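Local atomic coordinates of ReP1-NCXSQ (Loligo pealei, PDB entry 3PP6), a protein that binds fatty acids such as palmitoleate in its beta-barrel, also binds polyphosphoinositides, and when phosphorylated stimulates the squid optic nerve sodium/calcium exchanger. Residues A5-L10 with T37-I42; D87-I92 with S104-D109; G67-E72 with K81-I86. The protein carries 1 engineered substitution. One frame throughout, in Å; residues are numbered along the deposited sequence. Where two conformers were deposited one is given.

Contact 1. Residues A5-L10 with T37-I42; sequences AGKWIL and TPTQEI. With PAM (palmitoleic acid), chain D.
Gly6 and Ile42 open a ladder of backbone hydrogen bonds between 5-10 and 37-42, antiparallel with an axis angle of 163°. Gly6 N donates to Ile42 O at 2.9 Å and Ile42 N returns a nearly straight bond to Gly6 O. Trp8 and Gln40 repeat the exchange less squarely: the angle at the hydrogen of Trp8 N to Gln40 O falls to 139°. Leu10 N to Pro38 O, 3.0 Å, closes the ladder.

The strands are neighbours in the beta-barrel wall of a fatty-acid binding protein, and the helices 17-22 and 27-35 lie in the chain between them. Gln40 belongs to the inner face. Its amide is turned away from Trp8, and NE2 makes a weak hydrogen bond of 2.9 Å to the palmitoleate carboxylate atom O2, while OE1 accepts from Arg105; Arg125 holds the same fatty acid through NH2. The Gln40 side chain also touches that of Phe127, a palmitoleate-binding position engineered in this structure. Pro38 CG stands 3.7 Å from PAM O1.

The apolar contacts are two. Trp8 CD1 comes within 4.2 Å of Ile42 CD1, which approaches the indole obliquely, and Gln40 O lies at the ring edge; the indole NE1 bonds to Leu4 O. The Leu10 side chain lies alongside the Pro38 ring, CD2 reaching CD at 4.0 Å.

On the face of Lys7, Ile9, Thr39 and Glu41, opposite Trp8 and Gln40, Lys7 has CG anti to the backbone N (chi1 -176°) and an extended chain, which carries CE past the Thr39 methyl and CB. One water accepts from Lys7 NZ in a weak bond and pairs with Thr39 OG1 at 2.9 Å.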
loop_
_atom_site.group_PDB
_atom_site.type_symbol
_atom_site.label_atom_id
_atom_site.label_comp_id
_atom_site.label_asym_id
_atom_site.label_seq_id
_atom_site.Cartn_x
_atom_site.Cartn_y
_atom_site.Cartn_z
ATOM N N ALA A 5 5.325 11.727 3.241
ATOM C CA ALA A 5 4.447 12.209 4.308
ATOM C C ALA A 5 3.341 13.150 3.829
ATOM O O ALA A 5 3.561 14.008 2.962
ATOM C CB ALA A 5 5.257 12.863 5.447
ATOM N N GLY A 6 2.154 12.995 4.412
ATOM C CA GLY A 6 1.004 13.799 4.040
ATOM C C GLY A 6 -0.203 12.949 3.676
ATOM O O GLY A 6 -0.263 11.754 3.982
ATOM N N LYS A 7 -1.170 13.569 3.014
ATOM C CA LYS A 7 -2.384 12.872 2.635
ATOM C C LYS A 7 -2.513 12.813 1.118
ATOM O O LYS A 7 -2.198 13.786 0.402
ATOM C CB LYS A 7 -3.598 13.538 3.268
ATOM C CG LYS A 7 -4.898 12.820 3.008
ATOM C CD LYS A 7 -5.922 13.077 4.105
ATOM C CE LYS A 7 -7.255 12.436 3.733
ATOM N NZ LYS A 7 -8.336 12.771 4.701
ATOM N N TRP A 8 -2.990 11.668 0.637
ATOM C CA TRP A 8 -2.988 11.359 -0.782
ATOM C C TRP A 8 -4.331 10.740 -1.144
ATOM O O TRP A 8 -4.963 10.090 -0.308
ATOM C CB TRP A 8 -1.881 10.340 -1.067
ATOM C CG TRP A 8 -0.489 10.751 -0.656
ATOM C CD1 TRP A 8 0.150 10.470 0.528
ATOM C CD2 TRP A 8 0.448 11.484 -1.447
ATOM N NE1 TRP A 8 1.424 10.995 0.516
ATOM C CE2 TRP A 8 1.629 11.619 -0.690
ATOM C CE3 TRP A 8 0.401 12.042 -2.733
ATOM C CZ2 TRP A 8 2.751 12.287 -1.174
ATOM C CZ3 TRP A 8 1.506 12.710 -3.205
ATOM C CH2 TRP A 8 2.672 12.826 -2.427
ATOM N N ILE A 9 -4.760 10.925 -2.391
ATOM C CA ILE A 9 -6.021 10.352 -2.850
ATOM C C ILE A 9 -5.790 9.709 -4.221
ATOM O O ILE A 9 -4.962 10.175 -5.008
ATOM C CB ILE A 9 -7.142 11.421 -2.897
ATOM C CG1 ILE A 9 -8.490 10.781 -3.253
ATOM C CG2 ILE A 9 -6.783 12.537 -3.895
ATOM C CD1 ILE A 9 -9.655 11.755 -3.210
ATOM N N LEU A 10 -6.475 8.606 -4.485
ATOM C CA LEU A 10 -6.222 7.848 -5.693
ATOM C C LEU A 10 -6.541 8.689 -6.916
ATOM O O LEU A 10 -7.578 9.337 -6.963
ATOM C CB LEU A 10 -7.073 6.578 -5.714
ATOM C CG LEU A 10 -6.837 5.668 -6.923
ATOM C CD1 LEU A 10 -5.465 4.978 -6.848
ATOM C CD2 LEU A 10 -7.943 4.623 -7.036
ATOM N N THR A 37 -12.286 4.824 -4.109
ATOM C CA THR A 37 -11.306 5.873 -4.374
ATOM C C THR A 37 -10.640 6.243 -3.043
ATOM O O THR A 37 -10.960 7.272 -2.423
ATOM C CB THR A 37 -11.977 7.092 -5.038
ATOM O OG1 THR A 37 -12.665 6.654 -6.219
ATOM C CG2 THR A 37 -10.949 8.150 -5.433
ATOM N N PRO A 38 -9.690 5.404 -2.601
ATOM C CA PRO A 38 -9.131 5.572 -1.252
ATOM C C PRO A 38 -8.167 6.739 -1.062
ATOM O O PRO A 38 -7.531 7.220 -1.998
ATOM C CB PRO A 38 -8.382 4.259 -1.003
ATOM C CG PRO A 38 -8.108 3.691 -2.386
ATOM C CD PRO A 38 -9.234 4.162 -3.257
ATOM N N THR A 39 -8.067 7.169 0.188
ATOM C CA THR A 39 -7.000 8.059 0.624
ATOM C C THR A 39 -5.933 7.295 1.401
ATOM O O THR A 39 -6.238 6.294 2.062
ATOM C CB THR A 39 -7.548 9.174 1.543
ATOM O OG1 THR A 39 -8.267 8.580 2.633
ATOM C CG2 THR A 39 -8.489 10.097 0.759
ATOM N N GLN A 40 -4.690 7.776 1.335
ATOM C CA GLN A 40 -3.629 7.306 2.224
ATOM C C GLN A 40 -3.095 8.468 3.055
ATOM O O GLN A 40 -2.721 9.514 2.514
ATOM C CB GLN A 40 -2.476 6.688 1.440
ATOM C CG GLN A 40 -2.729 5.265 0.978
ATOM C CD GLN A 40 -1.497 4.621 0.386
ATOM O OE1 GLN A 40 -0.404 4.700 0.955
ATOM N NE2 GLN A 40 -1.661 4.000 -0.787
ATOM N N GLU A 41 -3.048 8.304 4.369
ATOM C CA GLU A 41 -2.407 9.345 5.174
ATOM C C GLU A 41 -1.162 8.800 5.836
ATOM O O GLU A 41 -1.217 7.827 6.609
ATOM C CB GLU A 41 -3.348 9.961 6.202
ATOM C CG GLU A 41 -2.707 11.183 6.875
ATOM C CD GLU A 41 -3.702 11.998 7.665
ATOM O OE1 GLU A 41 -4.693 11.406 8.140
ATOM O OE2 GLU A 41 -3.493 13.225 7.810
ATOM N N ILE A 42 -0.035 9.425 5.519
ATOM C CA ILE A 42 1.250 8.890 5.894
ATOM C C ILE A 42 1.973 9.832 6.843
ATOM O O ILE A 42 2.186 10.996 6.521
ATOM C CB ILE A 42 2.104 8.660 4.654
ATOM C CG1 ILE A 42 1.404 7.646 3.730
ATOM C CG2 ILE A 42 3.493 8.183 5.046
ATOM C CD1 ILE A 42 2.177 7.306 2.508
HETATM C C1 PAM D . -4.262 1.191 -1.696
HETATM O O1 PAM D . -5.221 1.306 -2.483
HETATM O O2 PAM D . -3.822 2.148 -1.028
HETATM C C2 PAM D . -3.614 -0.161 -1.541
HETATM C C3 PAM D . -4.662 -1.241 -1.279
HETATM C C4 PAM D . -3.965 -2.544 -0.905
HETATM C C5 PAM D . -4.881 -3.524 -0.186
HETATM C C6 PAM D . -5.320 -4.658 -1.101
HETATM C C7 PAM D . -6.785 -4.472 -1.463
HETATM C C8 PAM D . -7.656 -5.576 -0.889
HETATM C C9 PAM D . -9.099 -5.233 -1.198
HETATM C C10 PAM D . -9.929 -4.726 -0.282
HETATM C C11 PAM D . -9.482 -4.463 1.139
HETATM C C12 PAM D . -10.430 -3.480 1.824
HETATM C C13 PAM D . -10.410 -2.131 1.105
HETATM C C14 PAM D . -10.158 -0.979 2.075
HETATM C C15 PAM D . -8.957 -1.263 2.972
HETATM C C16 PAM D . -7.647 -1.189 2.218
HETATM O O HOH W 1 -10.109 10.046 4.312
#

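Contact 2. Residues D87-I92 with S104-D109; sequences DGNAMI and SREVKD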
loop_
_atom_site.group_PDB
_atom_site.type_symbol
_atom_site.label_atom_id
_atom_site.label_comp_id
_atom_site.label_asym_id
_atom_site.label_seq_id
_atom_site.Cartn_x
_atom_site.Cartn_y
_atom_site.Cartn_z
ATOM N N ASP A 87 14.741 2.530 0.044
ATOM C CA ASP A 87 15.702 2.502 -1.042
ATOM C C ASP A 87 15.647 3.833 -1.786
ATOM O O ASP A 87 14.881 3.999 -2.741
ATOM C CB ASP A 87 15.420 1.339 -1.995
ATOM C CG ASP A 87 16.637 0.977 -2.847
ATOM O OD1 ASP A 87 17.630 1.741 -2.828
ATOM O OD2 ASP A 87 16.600 -0.064 -3.540
ATOM N N GLY A 88 16.453 4.787 -1.333
ATOM C CA GLY A 88 16.511 6.090 -1.962
ATOM C C GLY A 88 15.257 6.891 -1.695
ATOM O O GLY A 88 14.983 7.257 -0.552
ATOM N N ASN A 89 14.492 7.164 -2.744
ATOM C CA ASN A 89 13.273 7.955 -2.592
ATOM C C ASN A 89 12.052 7.102 -2.259
ATOM O O ASN A 89 11.001 7.628 -1.870
ATOM C CB ASN A 89 13.007 8.807 -3.838
ATOM C CG ASN A 89 13.936 10.006 -3.929
ATOM O OD1 ASN A 89 14.596 10.371 -2.950
ATOM N ND2 ASN A 89 13.988 10.628 -5.102
ATOM N N ALA A 90 12.212 5.787 -2.391
ATOM C CA ALA A 90 11.098 4.852 -2.224
ATOM C C ALA A 90 11.113 4.158 -0.869
ATOM O O ALA A 90 12.172 3.855 -0.316
ATOM C CB ALA A 90 11.130 3.814 -3.314
ATOM N N MET A 91 9.927 3.938 -0.314
ATOM C CA MET A 91 9.796 3.075 0.849
ATOM C C MET A 91 9.148 1.784 0.366
ATOM O O MET A 91 8.057 1.819 -0.210
ATOM C CB MET A 91 8.960 3.742 1.934
ATOM C CG MET A 91 8.868 2.914 3.203
ATOM S SD MET A 91 7.334 1.981 3.239
ATOM C CE MET A 91 7.903 0.383 3.190
ATOM N N ILE A 92 9.828 0.663 0.596
ATOM C CA ILE A 92 9.408 -0.637 0.056
ATOM C C ILE A 92 8.875 -1.574 1.121
ATOM O O ILE A 92 9.549 -1.838 2.119
ATOM C CB ILE A 92 10.580 -1.373 -0.574
ATOM C CG1 ILE A 92 11.276 -0.495 -1.601
ATOM C CG2 ILE A 92 10.092 -2.687 -1.226
ATOM C CD1 ILE A 92 10.646 -0.534 -2.931
ATOM N N SER A 104 5.679 -0.790 -3.151
ATOM C CA SER A 104 6.602 0.330 -3.072
ATOM C C SER A 104 5.823 1.613 -3.223
ATOM O O SER A 104 4.840 1.666 -3.968
ATOM C CB SER A 104 7.630 0.263 -4.191
ATOM O OG SER A 104 6.993 0.241 -5.456
ATOM N N ARG A 105 6.264 2.638 -2.509
ATOM C CA ARG A 105 5.704 3.965 -2.629
ATOM C C ARG A 105 6.877 4.915 -2.892
ATOM O O ARG A 105 7.907 4.834 -2.221
ATOM C CB ARG A 105 4.944 4.351 -1.345
ATOM C CG ARG A 105 3.650 3.533 -1.047
ATOM C CD ARG A 105 3.061 3.978 0.305
ATOM N NE ARG A 105 1.804 3.346 0.696
ATOM C CZ ARG A 105 1.694 2.123 1.211
ATOM N NH1 ARG A 105 2.769 1.348 1.362
ATOM N NH2 ARG A 105 0.494 1.671 1.555
ATOM N N GLU A 106 6.737 5.783 -3.889
ATOM C CA GLU A 106 7.798 6.741 -4.226
ATOM C C GLU A 106 7.168 8.006 -4.788
ATOM O O GLU A 106 6.302 7.920 -5.650
ATOM C CB GLU A 106 8.769 6.144 -5.257
ATOM C CG GLU A 106 9.896 7.107 -5.659
ATOM C CD GLU A 106 10.906 6.495 -6.624
ATOM O OE1 GLU A 106 11.878 7.196 -6.986
ATOM O OE2 GLU A 106 10.735 5.321 -7.020
ATOM N N VAL A 107 7.576 9.182 -4.314
ATOM C CA VAL A 107 7.036 10.398 -4.917
ATOM C C VAL A 107 7.778 10.701 -6.231
ATOM O O VAL A 107 9.004 10.798 -6.259
ATOM C CB VAL A 107 7.017 11.627 -3.966
ATOM C CG1 VAL A 107 6.411 12.838 -4.673
ATOM C CG2 VAL A 107 6.197 11.341 -2.720
ATOM N N LYS A 108 7.017 10.814 -7.316
ATOM C CA LYS A 108 7.540 11.243 -8.606
ATOM C C LYS A 108 6.703 12.407 -9.116
ATOM O O LYS A 108 5.495 12.262 -9.289
ATOM C CB LYS A 108 7.468 10.111 -9.638
ATOM C CG LYS A 108 8.233 8.842 -9.291
ATOM C CD LYS A 108 8.505 8.020 -10.555
ATOM C CE LYS A 108 8.863 6.573 -10.230
ATOM N NZ LYS A 108 9.682 5.931 -11.304
ATOM N N ASP A 109 7.344 13.552 -9.359
ATOM C CA ASP A 109 6.662 14.708 -9.940
ATOM C C ASP A 109 5.470 15.124 -9.079
ATOM O O ASP A 109 4.395 15.426 -9.592
ATOM C CB ASP A 109 6.222 14.386 -11.377
ATOM C CG ASP A 109 5.903 15.628 -12.196
ATOM O OD1 ASP A 109 6.377 16.730 -11.843
ATOM O OD2 ASP A 109 5.182 15.498 -13.209
HETATM O O HOH W 2 11.569 9.718 -7.177
HETATM O O HOH W 3 14.610 6.102 -5.716
HETATM O O HOH W 4 5.476 1.027 0.314
#
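With chi1 at 180° and the rest of its chain extended, Glu106 reaches past Ala90 to Asn89, CG and OE1 lying against Asn89 CB. Ile92 takes the other course: CG1 sits anti to its carbonyl carbon and chi2 of -84° folds CD1 over toward the neighbouring strand, where it presses on Ser104 CB at 3.4 Å, tighter than ordinary van der Waals contact. Between these two, Ala90 CB meets Glu106 CB at 3.8 Å, and the four side chains of Ala90, Ile92, Ser104 and Glu106 share one face of the sheet.

Waters complete the Glu106 end. One donates to Glu106 OE1 and to Val107 O, with a weak bond from Asn89 ND2; a second accepts a hydrogen bond from Asn89 N and donates to the same OE1. The polar links of the carboxylate to Asn89 run through these waters.

These strands form the beta hairpin 90-96 and 101-108 of the barrel wall, antiparallel at 173°, and the type II' turn Asp87 to Ala90 leads into it from strand 79-87. Met91 and Arg105 are the hydrogen-bonded pair: Met91 N gives to Arg105 O at 2.9 Å, and Arg105 N answers to Met91 O at 3.0 Å.

Met91 and Arg105 point to the opposite face. Arg105 is extended from CG to NE, which carries the guanidinium inward to Gln40 and Gln93; NE has its partner in Gln40, and NH1 donates to Gln93 OE1. A water bridges Arg105 NH1, at 2.9 Å, to Met91 O.

Contact 3. Residues G67-E72 with K81-I86; sequences GQEFDE and KTTCKI
Phe70 and Thr82 carry the apolar part of the contact between 67-72 and 81-86. Chi1 of 62° places the ring between the backbone N and carbonyl carbon of Phe70, and from there it leans over Thr82: CB of Thr82 sits over one face, 4.0 Å from the centroid, in a CH-pi contact. Cys84 SG meets the same ring at its edge, 3.9 Å from CE1, a sulfur-aromatic contact. The ring also meets that of Phe64, their planes nearly parallel.

Among the hydrogen bonds, Phe70 N to Thr82 O and Thr82 N to Phe70 O form a two-way pair, and Gly67 N gives to Cys84 O at 2.7 Å. Glu72 OE1 accepts from Thr82 OG1, also at 2.7 Å, on its anti lone pair, away from the other carboxylate oxygen. That OE1 is gripped again by Gln95 NE2.

Charged groups meet on the other face. Lys81 NZ and Asp71 OD1 form a salt bridge at 3.2 Å whose hydrogen bond is weak, and a water links NZ, at 2.6 Å, to Glu69 OE1. Another water connects Gln68 O with Cys84 N where the direct strand pairing has given way.

Strands 70-72 and 81-86 run at 122° to each other, well short of antiparallel, and the arrangement is that of a beta hairpin, strands 70-73 and 79-87, within the antiparallel wall of the fatty-acid binding protein barrel.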
loop_
_atom_site.group_PDB
_atom_site.type_symbol
_atom_site.label_atom_id
_atom_site.label_comp_id
_atom_site.label_asym_id
_atom_site.label_seq_id
_atom_site.Cartn_x
_atom_site.Cartn_y
_atom_site.Cartn_z
ATOM N N GLY A 67 12.765 -1.340 8.957
ATOM C CA GLY A 67 13.738 -2.401 9.140
ATOM C C GLY A 67 13.297 -3.495 10.095
ATOM O O GLY A 67 13.951 -4.530 10.200
ATOM N N GLN A 68 12.185 -3.273 10.784
ATOM C CA GLN A 68 11.715 -4.207 11.801
ATOM C C GLN A 68 10.405 -4.895 11.427
ATOM O O GLN A 68 9.340 -4.275 11.410
ATOM C CB GLN A 68 11.573 -3.472 13.136
ATOM C CG GLN A 68 10.622 -4.097 14.134
ATOM C CD GLN A 68 10.398 -3.203 15.337
ATOM O OE1 GLN A 68 11.350 -2.678 15.920
ATOM N NE2 GLN A 68 9.136 -3.009 15.707
ATOM N N GLU A 69 10.491 -6.189 11.145
ATOM C CA GLU A 69 9.325 -6.992 10.789
ATOM C C GLU A 69 8.155 -6.885 11.784
ATOM O O GLU A 69 8.352 -6.860 13.001
ATOM C CB GLU A 69 9.750 -8.452 10.633
ATOM C CG GLU A 69 8.651 -9.384 10.189
ATOM C CD GLU A 69 9.173 -10.779 9.906
ATOM O OE1 GLU A 69 9.355 -11.557 10.868
ATOM O OE2 GLU A 69 9.399 -11.089 8.715
ATOM N N PHE A 70 6.939 -6.807 11.260
ATOM C CA PHE A 70 5.730 -6.758 12.092
ATOM C C PHE A 70 4.602 -7.621 11.517
ATOM O O PHE A 70 4.608 -7.932 10.326
ATOM C CB PHE A 70 5.259 -5.305 12.288
ATOM C CG PHE A 70 4.867 -4.595 11.009
ATOM C CD1 PHE A 70 5.833 -4.110 10.142
ATOM C CD2 PHE A 70 3.527 -4.397 10.690
ATOM C CE1 PHE A 70 5.475 -3.456 8.965
ATOM C CE2 PHE A 70 3.166 -3.732 9.526
ATOM C CZ PHE A 70 4.135 -3.263 8.666
ATOM N N ASP A 71 3.646 -8.022 12.357
ATOM C CA ASP A 71 2.450 -8.719 11.879
ATOM C C ASP A 71 1.478 -7.717 11.269
ATOM O O ASP A 71 1.220 -6.658 11.833
ATOM C CB ASP A 71 1.741 -9.492 13.008
ATOM C CG ASP A 71 2.542 -10.685 13.504
ATOM O OD1 ASP A 71 3.457 -11.135 12.792
ATOM O OD2 ASP A 71 2.247 -11.182 14.610
ATOM N N GLU A 72 0.943 -8.052 10.105
ATOM C CA GLU A 72 -0.026 -7.191 9.453
ATOM C C GLU A 72 -1.188 -8.058 8.993
ATOM O O GLU A 72 -0.991 -9.207 8.597
ATOM C CB GLU A 72 0.627 -6.466 8.258
ATOM C CG GLU A 72 -0.354 -5.636 7.441
ATOM C CD GLU A 72 0.286 -4.940 6.244
ATOM O OE1 GLU A 72 1.487 -5.178 5.950
ATOM O OE2 GLU A 72 -0.431 -4.154 5.591
ATOM N N LYS A 81 3.541 -11.210 7.229
ATOM C CA LYS A 81 4.642 -10.585 7.952
ATOM C C LYS A 81 5.390 -9.613 7.056
ATOM O O LYS A 81 5.930 -9.981 6.017
ATOM C CB LYS A 81 5.576 -11.625 8.550
ATOM C CG LYS A 81 4.867 -12.521 9.552
ATOM C CD LYS A 81 5.817 -13.036 10.590
ATOM C CE LYS A 81 5.065 -13.710 11.729
ATOM N NZ LYS A 81 5.689 -13.349 13.026
ATOM N N THR A 82 5.441 -8.375 7.509
ATOM C CA THR A 82 5.889 -7.264 6.704
ATOM C C THR A 82 7.126 -6.603 7.300
ATOM O O THR A 82 7.215 -6.413 8.520
ATOM C CB THR A 82 4.769 -6.239 6.621
ATOM O OG1 THR A 82 3.595 -6.890 6.124
ATOM C CG2 THR A 82 5.161 -5.069 5.704
ATOM N N THR A 83 8.078 -6.282 6.430
ATOM C CA THR A 83 9.262 -5.501 6.787
ATOM C C THR A 83 9.400 -4.374 5.791
ATOM O O THR A 83 9.432 -4.608 4.581
ATOM C CB THR A 83 10.535 -6.351 6.698
ATOM O OG1 THR A 83 10.345 -7.585 7.408
ATOM C CG2 THR A 83 11.715 -5.596 7.281
ATOM N N CYS A 84 9.500 -3.155 6.302
ATOM C CA CYS A 84 9.577 -1.968 5.469
ATOM C C CYS A 84 11.007 -1.439 5.436
ATOM O O CYS A 84 11.679 -1.389 6.468
ATOM C CB CYS A 84 8.630 -0.922 6.038
ATOM S SG CYS A 84 6.892 -1.445 5.895
ATOM N N LYS A 85 11.473 -1.075 4.244
ATOM C CA LYS A 85 12.830 -0.554 4.053
ATOM C C LYS A 85 12.808 0.718 3.219
ATOM O O LYS A 85 11.816 1.012 2.547
ATOM C CB LYS A 85 13.680 -1.574 3.297
ATOM C CG LYS A 85 13.506 -3.002 3.753
ATOM C CD LYS A 85 14.698 -3.462 4.571
ATOM C CE LYS A 85 14.583 -4.935 4.919
ATOM N NZ LYS A 85 15.926 -5.544 5.092
ATOM N N ILE A 86 13.910 1.463 3.235
ATOM C CA ILE A 86 14.028 2.608 2.352
ATOM C C ILE A 86 15.122 2.412 1.310
ATOM O O ILE A 86 16.280 2.152 1.646
ATOM C CB ILE A 86 14.269 3.902 3.125
ATOM C CG1 ILE A 86 13.032 4.231 3.957
ATOM C CG2 ILE A 86 14.575 5.036 2.165
ATOM C CD1 ILE A 86 13.283 5.223 5.033
HETATM O O HOH W 5 9.169 -2.649 8.983
HETATM O O HOH W 6 8.672 -9.508 6.313
HETATM O O HOH W 7 7.760 -11.801 13.477
#

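Contacts 1, 2 and 3 all belong to one antiparallel sheet. Contacts 1 and 2 have centres 15 Å apart and meet directly: the hydrogen bond from Arg105 NE to Gln40 OE1 measures 2.6 Å, and Trp8 CH2 packs on Val107 CG2 at 3.8 Å. Contacts 2 and 3 adjoin where strand 90-96 of the one runs beside strand 79-87 of the other, joined by a probable bond from Ile92 N to Lys85 O of 2.8 Å. Contacts 1 and 3 do not touch, their nearest atoms being about 10 Å apart. Contact 1 reaches the fatty acid itself. In contact 2 the side chain of Arg105 is about 5 Å from the bound palmitoleic acid. In contact 3 the side chain of Glu72 is about 7 Å from the bound palmitoleic acid.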